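Local coordinates for protein leucine aminopeptidase 1 (Caenorhabditis elegans, PDB 2HC9) that removes N-terminal amino acids, preferably leucine, from peptides as a two-zinc aminopeptidase of the M17 family and probably serves in digestion, at residues E210-L213 against G219-H222; D317-M322 against S417-K422. The protein carries 1 engineered substitution. All blocks are in the same frame, centred on the assembly; numbering follows the deposited sequence.

Interaction 1. Residues E210-L213 against G219-H222; sequences EELL and GIYH
Leu212 and Ile220 meet on the buried side of this contact, CD1 of Leu212 lying 3.7 Å from CG2 of Ile220 and the side chains crossing at about a right angle. Phe233 of strand 232-238 touches both, and Cys303 and Val305 of strand 297-307 touch Ile220, packing this end down on the sheet. The segments belong to two consecutive short helices of the M17 catalytic domain, 210-215 and 218-224. With CG anti to the backbone N (chi1 180°), the Tyr221 ring runs outward to the solvent side, where Glu210 and Leu213 are exposed. Leu213 covers one ring face in a CH-pi contact, CB standing 3.7 Å from the ring centroid and 7° off the normal. At the ring's edge the phenol OH of Tyr221 donates to OE2 of Glu210 over 2.6 Å, on the syn side of a carboxylate turned nearly perpendicular to the ring. A leucine in place of Tyr221 would probably leave Glu210 OE2 without this donor and Leu213 CB without its ring face. CD1 of Tyr221 lies over the His222 ring, CD1 of Leu213 comes obliquely to 3.9 Å from His222 NE2, and His222 ND1 is hydrogen-bonded to Lys225 NZ.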
loop_
_atom_site.group_PDB
_atom_site.type_symbol
_atom_site.label_atom_id
_atom_site.label_comp_id
_atom_site.label_asym_id
_atom_site.label_seq_id
_atom_site.Cartn_x
_atom_site.Cartn_y
_atom_site.Cartn_z
ATOM N N GLU A 210 -17.913 18.697 30.505
ATOM C CA GLU A 210 -19.208 18.040 30.735
ATOM C C GLU A 210 -20.408 18.965 30.532
ATOM O O GLU A 210 -21.509 18.479 30.274
ATOM C CB GLU A 210 -19.272 17.369 32.119
ATOM C CG GLU A 210 -18.203 16.298 32.334
ATOM C CD GLU A 210 -18.333 15.159 31.351
ATOM O OE1 GLU A 210 -19.422 14.545 31.316
ATOM O OE2 GLU A 210 -17.351 14.884 30.618
ATOM N N GLU A 211 -20.192 20.284 30.626
ATOM C CA GLU A 211 -21.284 21.233 30.358
ATOM C C GLU A 211 -21.761 21.111 28.924
ATOM O O GLU A 211 -22.931 21.301 28.655
ATOM C CB GLU A 211 -20.872 22.700 30.617
ATOM C CG GLU A 211 -20.245 22.977 31.981
ATOM C CD GLU A 211 -19.278 24.182 31.974
ATOM O OE1 GLU A 211 -19.256 25.009 31.004
ATOM O OE2 GLU A 211 -18.499 24.281 32.949
ATOM N N LEU A 212 -20.856 20.777 28.002
ATOM C CA LEU A 212 -21.251 20.549 26.597
ATOM C C LEU A 212 -22.180 19.343 26.436
ATOM O O LEU A 212 -23.203 19.421 25.726
ATOM C CB LEU A 212 -20.028 20.382 25.687
ATOM C CG LEU A 212 -19.160 21.609 25.427
ATOM C CD1 LEU A 212 -17.837 21.161 24.807
ATOM C CD2 LEU A 212 -19.847 22.578 24.484
ATOM N N LEU A 213 -21.803 18.234 27.069
ATOM C CA LEU A 213 -22.622 17.029 27.088
ATOM C C LEU A 213 -24.007 17.339 27.636
ATOM O O LEU A 213 -25.019 16.988 27.006
ATOM C CB LEU A 213 -21.965 15.936 27.946
ATOM C CG LEU A 213 -22.760 14.614 28.065
ATOM C CD1 LEU A 213 -23.001 13.987 26.706
ATOM C CD2 LEU A 213 -22.005 13.636 28.960
ATOM N N GLY A 219 -21.894 16.788 19.082
ATOM C CA GLY A 219 -20.781 16.839 18.141
ATOM C C GLY A 219 -19.520 17.343 18.811
ATOM O O GLY A 219 -18.485 16.685 18.750
ATOM N N ILE A 220 -19.602 18.517 19.437
ATOM C CA ILE A 220 -18.410 19.128 20.054
ATOM C C ILE A 220 -17.898 18.225 21.187
ATOM O O ILE A 220 -16.704 17.950 21.267
ATOM C CB ILE A 220 -18.707 20.538 20.589
ATOM C CG1 ILE A 220 -19.337 21.368 19.453
ATOM C CG2 ILE A 220 -17.413 21.194 21.107
ATOM C CD1 ILE A 220 -19.452 22.896 19.797
ATOM N N TYR A 221 -18.809 17.751 22.035
ATOM C CA TYR A 221 -18.415 16.939 23.184
ATOM C C TYR A 221 -17.791 15.614 22.760
ATOM O O TYR A 221 -16.713 15.244 23.233
ATOM C CB TYR A 221 -19.601 16.648 24.112
ATOM C CG TYR A 221 -19.177 15.803 25.290
ATOM C CD1 TYR A 221 -19.364 14.406 25.287
ATOM C CD2 TYR A 221 -18.545 16.383 26.395
ATOM C CE1 TYR A 221 -18.973 13.619 26.388
ATOM C CE2 TYR A 221 -18.151 15.607 27.481
ATOM C CZ TYR A 221 -18.359 14.224 27.464
ATOM O OH TYR A 221 -17.956 13.448 28.536
ATOM N N HIS A 222 -18.500 14.865 21.914
ATOM C CA HIS A 222 -18.018 13.521 21.620
ATOM C C HIS A 222 -16.718 13.502 20.819
ATOM O O HIS A 222 -15.861 12.654 21.041
ATOM C CB HIS A 222 -19.143 12.629 21.055
ATOM C CG HIS A 222 -20.192 12.325 22.089
ATOM N ND1 HIS A 222 -19.948 11.516 23.182
ATOM C CD2 HIS A 222 -21.464 12.772 22.226
ATOM C CE1 HIS A 222 -21.039 11.457 23.934
ATOM N NE2 HIS A 222 -21.970 12.224 23.383
#

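Interaction 2. Residues D317-M322 against S417-K422; sequences DDIIKM and SIADMK
Ile319 and Ala419 mark the nearest approach of the two backbones, with CA atoms 7.0 Å apart, so the segments face each other through side chains and share no backbone bonds. Both belong to a small three-stranded mixed sheet of the catalytic domain, in which 319-321 and the weakly bonded 421-422 are the outer strands and 327-329 is the middle one. Ile320 pairs with Val328 and Met421 with Glu329, so the middle strand links the two segments; the residues that touch are Ile319 on the first strand and the loop residues Ile418 and Ala419 leading into the second. Ile319 points its two branches at different neighbours. Its CG1 lies anti to the carbonyl carbon (chi1 -63°) and sends CD1 toward Ile418. In the one of its two conformers described here, Ile418 meets it at a slant, CD1 of Ile418 lying 3.7 Å from CD1 of Ile319, a contact the other conformer may not keep. The loop backbone is held locally by Ser416, whose OG takes hydrogen bonds from the N atoms of Ile418 and Ala419. All three touching residues are buried, with help from a second subunit: Met136 of that subunit packs on Ile319, and Lys137 NZ of the same subunit bonds to Ala419 O. The other branch of Ile319, CG2, sits 3.9 Å from the lone methyl of Ala419, its CB.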
loop_
_atom_site.group_PDB
_atom_site.type_symbol
_atom_site.label_atom_id
_atom_site.label_comp_id
_atom_site.label_asym_id
_atom_site.label_seq_id
_atom_site.Cartn_x
_atom_site.Cartn_y
_atom_site.Cartn_z
ATOM N N ASP A 317 -19.012 3.503 13.837
ATOM C CA ASP A 317 -20.263 2.797 14.193
ATOM C C ASP A 317 -21.014 3.539 15.294
ATOM O O ASP A 317 -22.247 3.391 15.401
ATOM C CB ASP A 317 -20.075 1.346 14.666
ATOM C CG ASP A 317 -19.627 0.408 13.557
ATOM O OD1 ASP A 317 -19.584 0.805 12.369
ATOM O OD2 ASP A 317 -19.301 -0.743 13.912
ATOM N N ASP A 318 -20.297 4.312 16.112
ATOM C CA ASP A 318 -20.955 5.057 17.205
ATOM C C ASP A 318 -22.059 5.944 16.627
ATOM O O ASP A 318 -21.888 6.533 15.563
ATOM C CB ASP A 318 -19.982 5.974 17.937
ATOM C CG ASP A 318 -19.110 5.250 18.958
ATOM O OD1 ASP A 318 -19.224 4.006 19.150
ATOM O OD2 ASP A 318 -18.283 5.958 19.568
ATOM N N ILE A 319 -23.186 6.043 17.327
ATOM C CA ILE A 319 -24.245 6.976 16.923
ATOM C C ILE A 319 -24.419 7.991 18.046
ATOM O O ILE A 319 -24.606 7.604 19.218
ATOM C CB ILE A 319 -25.606 6.255 16.669
ATOM C CG1 ILE A 319 -25.449 5.259 15.502
ATOM C CG2 ILE A 319 -26.712 7.325 16.312
ATOM C CD1 ILE A 319 -26.685 4.339 15.293
ATOM N N ILE A 320 -24.324 9.271 17.695
ATOM C CA ILE A 320 -24.491 10.355 18.675
ATOM C C ILE A 320 -25.672 11.273 18.304
ATOM O O ILE A 320 -26.101 11.310 17.142
ATOM C CB ILE A 320 -23.157 11.172 18.823
ATOM C CG1 ILE A 320 -22.786 11.868 17.489
ATOM C CG2 ILE A 320 -22.059 10.238 19.390
ATOM C CD1 ILE A 320 -21.670 12.909 17.653
ATOM N N LYS A 321 -26.186 12.001 19.299
ATOM C CA LYS A 321 -27.239 12.992 19.055
ATOM C C LYS A 321 -26.601 14.382 19.080
ATOM O O LYS A 321 -25.914 14.767 20.053
ATOM C CB LYS A 321 -28.355 12.865 20.105
ATOM C CG LYS A 321 -29.536 13.832 19.858
ATOM C CD LYS A 321 -30.762 13.492 20.731
ATOM C CE LYS A 321 -31.593 12.411 20.011
ATOM N NZ LYS A 321 -32.941 12.122 20.604
ATOM N N MET A 322 -26.824 15.113 18.002
ATOM C CA MET A 322 -26.211 16.421 17.776
ATOM C C MET A 322 -27.032 17.486 18.526
ATOM O O MET A 322 -28.135 17.198 19.019
ATOM C CB MET A 322 -26.217 16.723 16.274
ATOM C CG MET A 322 -25.580 15.624 15.425
ATOM S SD MET A 322 -23.873 15.235 15.894
ATOM C CE MET A 322 -23.045 16.679 15.291
ATOM N N SER A 417 -28.648 3.552 7.546
ATOM C CA SER A 417 -29.795 2.691 7.845
ATOM C C SER A 417 -30.350 2.901 9.236
ATOM O O SER A 417 -31.499 2.619 9.493
ATOM C CB SER A 417 -29.418 1.218 7.686
ATOM O OG SER A 417 -29.105 0.947 6.328
ATOM N N ILE A 418 -29.529 3.376 10.157
ATOM C CA ILE A 418 -29.940 3.335 11.555
ATOM C C ILE A 418 -29.858 4.686 12.251
ATOM O O ILE A 418 -30.313 4.830 13.372
ATOM C CB ILE A 418 -29.138 2.305 12.338
ATOM C CG1 ILE A 418 -27.640 2.529 12.124
ATOM C CG2 ILE A 418 -29.551 0.865 11.925
ATOM C CD1 ILE A 418 -26.811 1.552 12.890
ATOM N N ALA A 419 -29.277 5.677 11.591
ATOM C CA ALA A 419 -29.312 7.022 12.151
ATOM C C ALA A 419 -29.824 7.960 11.087
ATOM O O ALA A 419 -30.059 7.558 9.953
ATOM C CB ALA A 419 -27.915 7.459 12.612
ATOM N N ASP A 420 -30.007 9.224 11.452
ATOM C CA ASP A 420 -30.512 10.189 10.490
ATOM C C ASP A 420 -29.542 10.392 9.331
ATOM O O ASP A 420 -29.960 10.668 8.215
ATOM C CB ASP A 420 -30.788 11.525 11.181
ATOM C CG ASP A 420 -31.975 11.455 12.117
ATOM O OD1 ASP A 420 -32.891 10.624 11.886
ATOM O OD2 ASP A 420 -32.004 12.257 13.075
ATOM N N MET A 421 -28.254 10.197 9.589
ATOM C CA MET A 421 -27.241 10.280 8.522
ATOM C C MET A 421 -25.937 9.717 9.065
ATOM O O MET A 421 -25.773 9.556 10.285
ATOM C CB MET A 421 -27.012 11.740 8.094
ATOM C CG MET A 421 -26.420 12.602 9.219
ATOM S SD MET A 421 -26.792 14.360 9.023
ATOM C CE MET A 421 -28.430 14.323 9.737
ATOM N N LYS A 422 -25.018 9.420 8.158
ATOM C CA LYS A 422 -23.620 9.146 8.532
ATOM C C LYS A 422 -22.854 10.462 8.397
ATOM O O LYS A 422 -23.311 11.355 7.706
ATOM C CB LYS A 422 -23.017 8.134 7.553
ATOM C CG LYS A 422 -23.623 6.735 7.595
ATOM C CD LYS A 422 -22.766 5.743 6.795
ATOM C CE LYS A 422 -23.366 4.333 6.891
ATOM N NZ LYS A 422 -22.590 3.331 6.089
#

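Interactions 1 and 2 lie in the same catalytic domain with centres about 16 Å apart, and their segments touch: CE of Met322 comes 3.6 Å from CA of Gly219, and CG2 of Ile320 3.9 Å from CD2 of His222. Interaction 1 joins neighbouring helices, grading from an apolar base on the large sheet to an aromatic and hydrogen-bonded outer side; no other subunit of the assembly reaches its segments. Interaction 2 brings together parts far apart in sequence, is wholly apolar between side chains and fully buried, and owes part of its cover to a second subunit. Helix 337-350 reaches both places: Asp343 OD2 takes a hydrogen bond from Ile220 N, and Leu339 and Ala342 pack on Met322 at the end of 317-322.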